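Local structure of cellulase (glycosyl hydrolase family 5) (Bacteroides ovatus, 3ZMR) at residues A228-E231 / A232-R236; R293-G296 / G297-Y301; L445-R448 / T449-Q452. The protein cleaves the beta-1,4-glucan backbone of xyloglucan internally, with retention of the beta configuration, to release xyloglucan oligosaccharides. One frame throughout, in Å; residues are numbered along the deposited sequence.

Contact 1 (A228-E231 / A232-R236); sequences ANKE and ALDER. With EDO (1,2-ethanediol), chain H.
Near the start of helix 227-248, Lys230 and Asp234 form an i to i+4 salt bridge one turn apart. NZ of Lys230 lies 2.7 Å from OD2 of Asp234 and meets it on the syn side, the side of the other carboxylate oxygen. The lysine chain is extended through CE and bends only at its last torsion (chi4 56°), which turns NZ toward OD2. CG of the lysine also packs against that oxygen, where the two side chains cross obliquely. Water 2 closes a second path: it accepts from Lys230 NZ and donates to Asp234 OD1, at 2.9 Å. Both carboxylate oxygens are thus engaged. This helix is one of those packed round the beta/alpha barrel of the family 5 hydrolases, and its regular i to i+4 backbone bonds hold the same turn. Asp234 N donates to Lys230 O at 2.8 Å, and Leu233 N donates to Asn229 O at 3.0 Å. Water 1 joins Ala228 O to Ala232 N. Leu233 is buried against Phe284 of helix 275-293, and its CB and CG lie against the Asn229 carbonyl oxygen. One turn further on, NH1 of Arg236 donates to O2 of an ethanediol, probably from the crystallisation liquor, at 2.9 Å. The same guanidinium makes a cation-pi contact with Trp221.

Contact 2 (R293-G296 / G297-Y301); sequences RATG and GRNHY
Arg293 bends at its second torsion (chi2 -57°), and this carries its guanidinium to the carbonyls of Asn299 and His300. Thr295 sets OG1 between its backbone N and carbonyl carbon (chi1 67°), facing the Asn299 amide. Arg293 ends helix 275-293, and Thr295 lies in the loop that leads from it to strand 304-307 of the beta/alpha barrel; a type I turn runs from Arg293 to Gly296. Arg293 NH1 donates to Asn299 O at 2.9 Å, with the oxygen in the guanidinium plane. His300 O lies over one face of that plane. Asp325 makes a salt bridge to NE, and Arg302 O takes a further bond from NH1. With an alanine in place of Arg293, Asp325 would probably lose this counter-charge, and the carbonyls of Asn299 and Arg302 their guanidinium donor. Asn299 ND2 donates almost straight to Thr295 OG1 at 2.8 Å (168°), in the plane of its amide. OG1 is also bonded to Val292 O, and ND2 to Ala245 O on helix 227-248. Gly296 and Gly297 both have positive phi, and Asn299 N gives only a weak bond to Gly296 O. Water 3 donates to Arg293 O and lies 2.8 Å from His300 ND1, at the edge of the imidazole ring.

Contact 3 (L445-R448 / T449-Q452); sequences LFDR and TTGQ
OD1 of Asp447 is gripped by two backbone N-H groups and a water. Thr449 N donates to Asp447 OD1 at 2.9 Å. Thr450 N donates to Asp447 OD1 at 3.2 Å. Both come on the anti side of the carboxylate, from opposite faces of its plane, which should limit its rotation. Water 4 donates to OD1 and links it to Thr449 OG1. Asp447 CG stands anti to the backbone N (chi1 -167°), which swings the carboxylate over the turn. Thr450 crosses it, with OG1 3.4 Å from Asp447 CB, and that OG1 accepts from Gln452 N. The backbone closes the turn twice: Gly451 N donates to Asp447 O at 2.8 Å, and Asp447 N donates to Gln452 O at 2.9 Å. Arg448 to Thr450 turn the chain, and Gly451 completes the turn with positive phi. Phe446 adds a CA-H...O contact to Gln452 O, and its ring packs on helices 157-165 and 456-471. The Arg448 guanidinium is held outside the turn by hydrogen bonds to Thr131 and Gly129 and a salt bridge to Asp438. The whole is a tight turn in the loop after strand 433-436, with an Asx turn at Asp447 and an ST turn at Thr450.

Overall arrangement
All three contacts are local and do not touch. Contacts 1 and 2 are neighbours, with centres about 23 Å apart. Helices 227-248 and 275-293 join them: Phe284 of the second packs on contact 1, and contact 2 follows its C-terminal end while leaning on Ala245 and Leu246 of the first. Both lie away from the substrate site. Contact 3 is remote, its centre about 40 Å from that of contact 1 and 35 Å from that of contact 2. It is the nearest of the three to the bound sugar, without touching it: the side chain of Arg448 is about 6 Å from that of the substrate-binding Asn130, 7 Å from that of Trp437 and 10 Å from bound glucose.

Contact 1 (A228-E231 / A232-R236)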
loop_
_atom_site.group_PDB
_atom_site.type_symbol
_atom_site.label_atom_id
_atom_site.label_comp_id
_atom_site.label_asym_id
_atom_site.label_seq_id
_atom_site.Cartn_x
_atom_site.Cartn_y
_atom_site.Cartn_z
ATOM N N ALA A 228 1.363 -17.951 12.097
ATOM C CA ALA A 228 2.591 -18.559 12.634
ATOM C C ALA A 228 3.814 -17.645 12.515
ATOM O O ALA A 228 4.762 -17.778 13.258
ATOM C CB ALA A 228 2.854 -19.909 11.968
ATOM N N ASN A 229 3.773 -16.711 11.568
ATOM C CA ASN A 229 4.897 -15.794 11.359
ATOM C C ASN A 229 4.574 -14.342 11.663
ATOM O O ASN A 229 5.451 -13.479 11.593
ATOM C CB ASN A 229 5.407 -15.916 9.935
ATOM C CG ASN A 229 5.895 -17.305 9.627
ATOM O OD1 ASN A 229 6.683 -17.881 10.385
ATOM N ND2 ASN A 229 5.427 -17.857 8.523
ATOM N N LYS A 230 3.323 -14.068 12.043
ATOM C CA LYS A 230 2.866 -12.678 12.228
ATOM C C LYS A 230 3.674 -11.918 13.285
ATOM O O LYS A 230 4.046 -10.748 13.079
ATOM C CB LYS A 230 1.379 -12.641 12.577
ATOM C CG LYS A 230 0.842 -11.288 12.998
ATOM C CD LYS A 230 -0.678 -11.316 13.190
ATOM C CE LYS A 230 -1.200 -10.132 13.992
ATOM N NZ LYS A 230 -0.823 -8.808 13.407
ATOM N N GLU A 231 3.934 -12.554 14.427
ATOM C CA GLU A 231 4.621 -11.867 15.519
ATOM C C GLU A 231 6.019 -11.394 15.077
ATOM O O GLU A 231 6.405 -10.233 15.276
ATOM C CB GLU A 231 4.687 -12.758 16.774
ATOM C CG GLU A 231 5.190 -12.055 18.024
ATOM C CD GLU A 231 5.047 -12.886 19.289
ATOM O OE1 GLU A 231 4.092 -13.679 19.405
ATOM O OE2 GLU A 231 5.900 -12.724 20.173
ATOM N N ALA A 232 6.774 -12.297 14.457
ATOM C CA ALA A 232 8.131 -12.003 14.018
ATOM C C ALA A 232 8.147 -10.947 12.916
ATOM O O ALA A 232 9.013 -10.047 12.901
ATOM C CB ALA A 232 8.825 -13.278 13.522
ATOM N N LEU A 233 7.205 -11.069 11.981
ATOM C CA LEU A 233 7.152 -10.140 10.841
ATOM C C LEU A 233 6.705 -8.739 11.289
ATOM O O LEU A 233 7.312 -7.728 10.879
ATOM C CB LEU A 233 6.265 -10.680 9.717
ATOM C CG LEU A 233 6.824 -11.916 9.026
ATOM C CD1 LEU A 233 5.947 -12.327 7.865
ATOM C CD2 LEU A 233 8.233 -11.741 8.574
ATOM N N ASP A 234 5.690 -8.688 12.147
ATOM C CA ASP A 234 5.227 -7.403 12.689
ATOM C C ASP A 234 6.380 -6.731 13.449
ATOM O O ASP A 234 6.587 -5.524 13.350
ATOM C CB ASP A 234 4.061 -7.592 13.676
ATOM C CG ASP A 234 2.740 -7.910 13.044
ATOM O OD1 ASP A 234 2.610 -7.913 11.798
ATOM O OD2 ASP A 234 1.769 -8.123 13.838
ATOM N N GLU A 235 7.120 -7.503 14.259
ATOM C CA GLU A 235 8.208 -6.950 15.062
ATOM C C GLU A 235 9.297 -6.372 14.164
ATOM O O GLU A 235 9.803 -5.262 14.395
ATOM C CB GLU A 235 8.781 -8.029 15.950
ATOM C CG GLU A 235 10.049 -7.669 16.693
ATOM C CD GLU A 235 10.521 -8.813 17.545
ATOM O OE1 GLU A 235 10.048 -8.931 18.693
ATOM O OE2 GLU A 235 11.318 -9.604 17.022
ATOM N N ARG A 236 9.648 -7.113 13.106
ATOM C CA ARG A 236 10.678 -6.656 12.179
ATOM C C ARG A 236 10.247 -5.414 11.395
ATOM O O ARG A 236 11.025 -4.480 11.243
ATOM C CB ARG A 236 11.063 -7.785 11.232
ATOM C CG ARG A 236 12.090 -7.390 10.198
ATOM C CD ARG A 236 12.583 -8.588 9.440
ATOM N NE ARG A 236 13.531 -8.236 8.409
ATOM C CZ ARG A 236 14.184 -9.145 7.684
ATOM N NH1 ARG A 236 13.988 -10.434 7.910
ATOM N NH2 ARG A 236 15.023 -8.772 6.735
HETATM C C1 EDO H . 12.832 -12.853 11.050
HETATM O O1 EDO H . 12.887 -14.153 10.448
HETATM C C2 EDO H . 11.633 -12.102 10.502
HETATM O O2 EDO H . 11.782 -11.968 9.086
HETATM O O HOH W 1 6.266 -15.230 14.571
HETATM O O HOH W 2 -0.011 -8.453 10.812
#

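Contact 2 (R293-G296 / G297-Y301)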
loop_
_atom_site.group_PDB
_atom_site.type_symbol
_atom_site.label_atom_id
_atom_site.label_comp_id
_atom_site.label_asym_id
_atom_site.label_seq_id
_atom_site.Cartn_x
_atom_site.Cartn_y
_atom_site.Cartn_z
ATOM N N ARG A 293 3.297 6.933 13.041
ATOM C CA ARG A 293 2.572 7.917 13.882
ATOM C C ARG A 293 3.159 8.014 15.305
ATOM O O ARG A 293 3.175 9.096 15.889
ATOM C CB ARG A 293 1.079 7.606 13.945
ATOM C CG ARG A 293 0.347 7.665 12.598
ATOM C CD ARG A 293 0.453 8.995 11.845
ATOM N NE ARG A 293 -0.420 8.961 10.671
ATOM C CZ ARG A 293 -0.176 9.529 9.489
ATOM N NH1 ARG A 293 0.959 10.192 9.291
ATOM N NH2 ARG A 293 -1.037 9.399 8.502
ATOM N N ALA A 294 3.674 6.892 15.803
ATOM C CA ALA A 294 4.243 6.826 17.145
ATOM C C ALA A 294 5.532 7.679 17.273
ATOM O O ALA A 294 6.016 7.950 18.375
ATOM C CB ALA A 294 4.505 5.390 17.572
ATOM N N THR A 295 6.120 8.055 16.145
ATOM C CA THR A 295 7.306 8.929 16.189
ATOM C C THR A 295 6.978 10.416 16.341
ATOM O O THR A 295 7.832 11.240 16.696
ATOM C CB THR A 295 8.248 8.702 14.994
ATOM O OG1 THR A 295 7.642 9.111 13.770
ATOM C CG2 THR A 295 8.673 7.244 14.908
ATOM N N GLY A 296 5.746 10.771 16.028
ATOM C CA GLY A 296 5.294 12.132 16.164
ATOM C C GLY A 296 5.956 13.120 15.242
ATOM O O GLY A 296 6.352 12.788 14.121
ATOM N N GLY A 297 6.098 14.368 15.687
ATOM C CA GLY A 297 6.606 15.430 14.834
ATOM C C GLY A 297 5.790 15.541 13.554
ATOM O O GLY A 297 4.561 15.368 13.542
ATOM N N ARG A 298 6.463 15.838 12.451
ATOM C CA ARG A 298 5.770 15.928 11.158
ATOM C C ARG A 298 5.197 14.568 10.715
ATOM O O ARG A 298 4.306 14.515 9.857
ATOM C CB ARG A 298 6.718 16.466 10.105
ATOM C CG ARG A 298 7.077 17.940 10.291
ATOM C CD ARG A 298 8.101 18.307 9.252
ATOM N NE ARG A 298 8.676 19.646 9.290
ATOM C CZ ARG A 298 9.613 20.057 10.119
ATOM N NH1 ARG A 298 10.038 19.307 11.142
ATOM N NH2 ARG A 298 10.132 21.280 9.919
ATOM N N ASN A 299 5.730 13.477 11.271
ATOM C CA ASN A 299 5.225 12.146 10.962
ATOM C C ASN A 299 3.804 11.908 11.482
ATOM O O ASN A 299 3.125 10.994 11.071
ATOM C CB ASN A 299 6.142 11.053 11.487
ATOM C CG ASN A 299 7.436 10.936 10.693
ATOM O OD1 ASN A 299 7.562 11.409 9.553
ATOM N ND2 ASN A 299 8.391 10.288 11.287
ATOM N N HIS A 300 3.344 12.758 12.378
ATOM C CA HIS A 300 1.936 12.745 12.794
ATOM C C HIS A 300 1.006 13.052 11.622
ATOM O O HIS A 300 -0.060 12.476 11.517
ATOM C CB HIS A 300 1.730 13.769 13.916
ATOM C CG HIS A 300 0.330 13.827 14.454
ATOM N ND1 HIS A 300 -0.129 12.921 15.372
ATOM C CD2 HIS A 300 -0.714 14.650 14.183
ATOM C CE1 HIS A 300 -1.381 13.208 15.693
ATOM N NE2 HIS A 300 -1.763 14.246 14.978
ATOM N N TYR A 301 1.469 13.928 10.727
ATOM C CA TYR A 301 0.681 14.472 9.628
ATOM C C TYR A 301 1.039 13.933 8.238
ATOM O O TYR A 301 0.340 14.237 7.259
ATOM C CB TYR A 301 0.861 15.988 9.585
ATOM C CG TYR A 301 0.308 16.722 10.788
ATOM C CD1 TYR A 301 -1.080 16.855 10.983
ATOM C CD2 TYR A 301 1.148 17.297 11.734
ATOM C CE1 TYR A 301 -1.615 17.557 12.055
ATOM C CE2 TYR A 301 0.618 17.992 12.810
ATOM C CZ TYR A 301 -0.753 18.096 12.958
ATOM O OH TYR A 301 -1.256 18.790 14.027
HETATM O O HOH W 3 1.611 11.227 16.683
#

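Contact 3 (L445-R448 / T449-Q452)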
loop_
_atom_site.group_PDB
_atom_site.type_symbol
_atom_site.label_atom_id
_atom_site.label_comp_id
_atom_site.label_asym_id
_atom_site.label_seq_id
_atom_site.Cartn_x
_atom_site.Cartn_y
_atom_site.Cartn_z
ATOM N N LEU A 445 12.975 5.562 -19.255
ATOM C CA LEU A 445 12.604 6.818 -19.889
ATOM C C LEU A 445 13.762 7.790 -20.013
ATOM O O LEU A 445 13.768 8.654 -20.887
ATOM C CB LEU A 445 11.448 7.476 -19.164
ATOM C CG LEU A 445 10.176 6.662 -19.057
ATOM C CD1 LEU A 445 9.165 7.482 -18.268
ATOM C CD2 LEU A 445 9.609 6.255 -20.430
ATOM N N PHE A 446 14.742 7.619 -19.126
ATOM C CA PHE A 446 15.875 8.551 -19.002
ATOM C C PHE A 446 17.213 7.804 -18.977
ATOM O O PHE A 446 17.299 6.661 -18.562
ATOM C CB PHE A 446 15.774 9.395 -17.700
ATOM C CG PHE A 446 14.537 10.213 -17.634
ATOM C CD1 PHE A 446 14.484 11.467 -18.227
ATOM C CD2 PHE A 446 13.399 9.713 -17.031
ATOM C CE1 PHE A 446 13.306 12.194 -18.223
ATOM C CE2 PHE A 446 12.227 10.449 -17.026
ATOM C CZ PHE A 446 12.174 11.668 -17.650
ATOM N N ASP A 447 18.258 8.496 -19.421
ATOM C CA ASP A 447 19.613 8.074 -19.142
ATOM C C ASP A 447 19.887 8.319 -17.649
ATOM O O ASP A 447 19.794 9.454 -17.174
ATOM C CB ASP A 447 20.615 8.864 -19.958
ATOM C CG ASP A 447 21.961 8.242 -19.919
ATOM O OD1 ASP A 447 22.632 8.331 -18.892
ATOM O OD2 ASP A 447 22.350 7.625 -20.899
ATOM N N ARG A 448 20.195 7.257 -16.908
ATOM C CA ARG A 448 20.418 7.415 -15.451
ATOM C C ARG A 448 21.621 8.279 -15.090
ATOM O O ARG A 448 21.663 8.932 -14.046
ATOM C CB ARG A 448 20.541 6.065 -14.766
ATOM C CG ARG A 448 19.286 5.210 -14.732
ATOM C CD ARG A 448 18.119 5.912 -14.036
ATOM N NE ARG A 448 17.006 5.011 -13.827
ATOM C CZ ARG A 448 16.941 4.103 -12.865
ATOM N NH1 ARG A 448 17.879 4.017 -11.925
ATOM N NH2 ARG A 448 15.889 3.305 -12.816
ATOM N N THR A 449 22.627 8.291 -15.949
ATOM C CA THR A 449 23.831 9.065 -15.665
ATOM C C THR A 449 23.639 10.550 -15.879
ATOM O O THR A 449 24.053 11.373 -15.027
ATOM C CB THR A 449 25.009 8.522 -16.476
ATOM O OG1 THR A 449 25.228 7.163 -16.092
ATOM C CG2 THR A 449 26.269 9.330 -16.189
ATOM N N THR A 450 23.041 10.911 -17.011
ATOM C CA THR A 450 22.920 12.326 -17.394
ATOM C C THR A 450 21.573 12.969 -17.129
ATOM O O THR A 450 21.443 14.191 -17.195
ATOM C CB THR A 450 23.170 12.498 -18.889
ATOM O OG1 THR A 450 22.127 11.854 -19.609
ATOM C CG2 THR A 450 24.509 11.894 -19.268
ATOM N N GLY A 451 20.553 12.142 -16.861
ATOM C CA GLY A 451 19.193 12.650 -16.757
ATOM C C GLY A 451 18.501 13.068 -18.053
ATOM O O GLY A 451 17.354 13.538 -18.045
ATOM N N GLN A 452 19.180 12.910 -19.193
ATOM C CA GLN A 452 18.582 13.255 -20.481
ATOM C C GLN A 452 17.507 12.219 -20.888
ATOM O O GLN A 452 17.599 11.050 -20.517
ATOM C CB GLN A 452 19.665 13.328 -21.581
ATOM C CG GLN A 452 20.697 14.452 -21.434
ATOM C CD GLN A 452 20.135 15.847 -21.632
ATOM O OE1 GLN A 452 19.119 16.035 -22.293
ATOM N NE2 GLN A 452 20.813 16.840 -21.066
HETATM O O HOH W 4 23.504 5.395 -17.782
#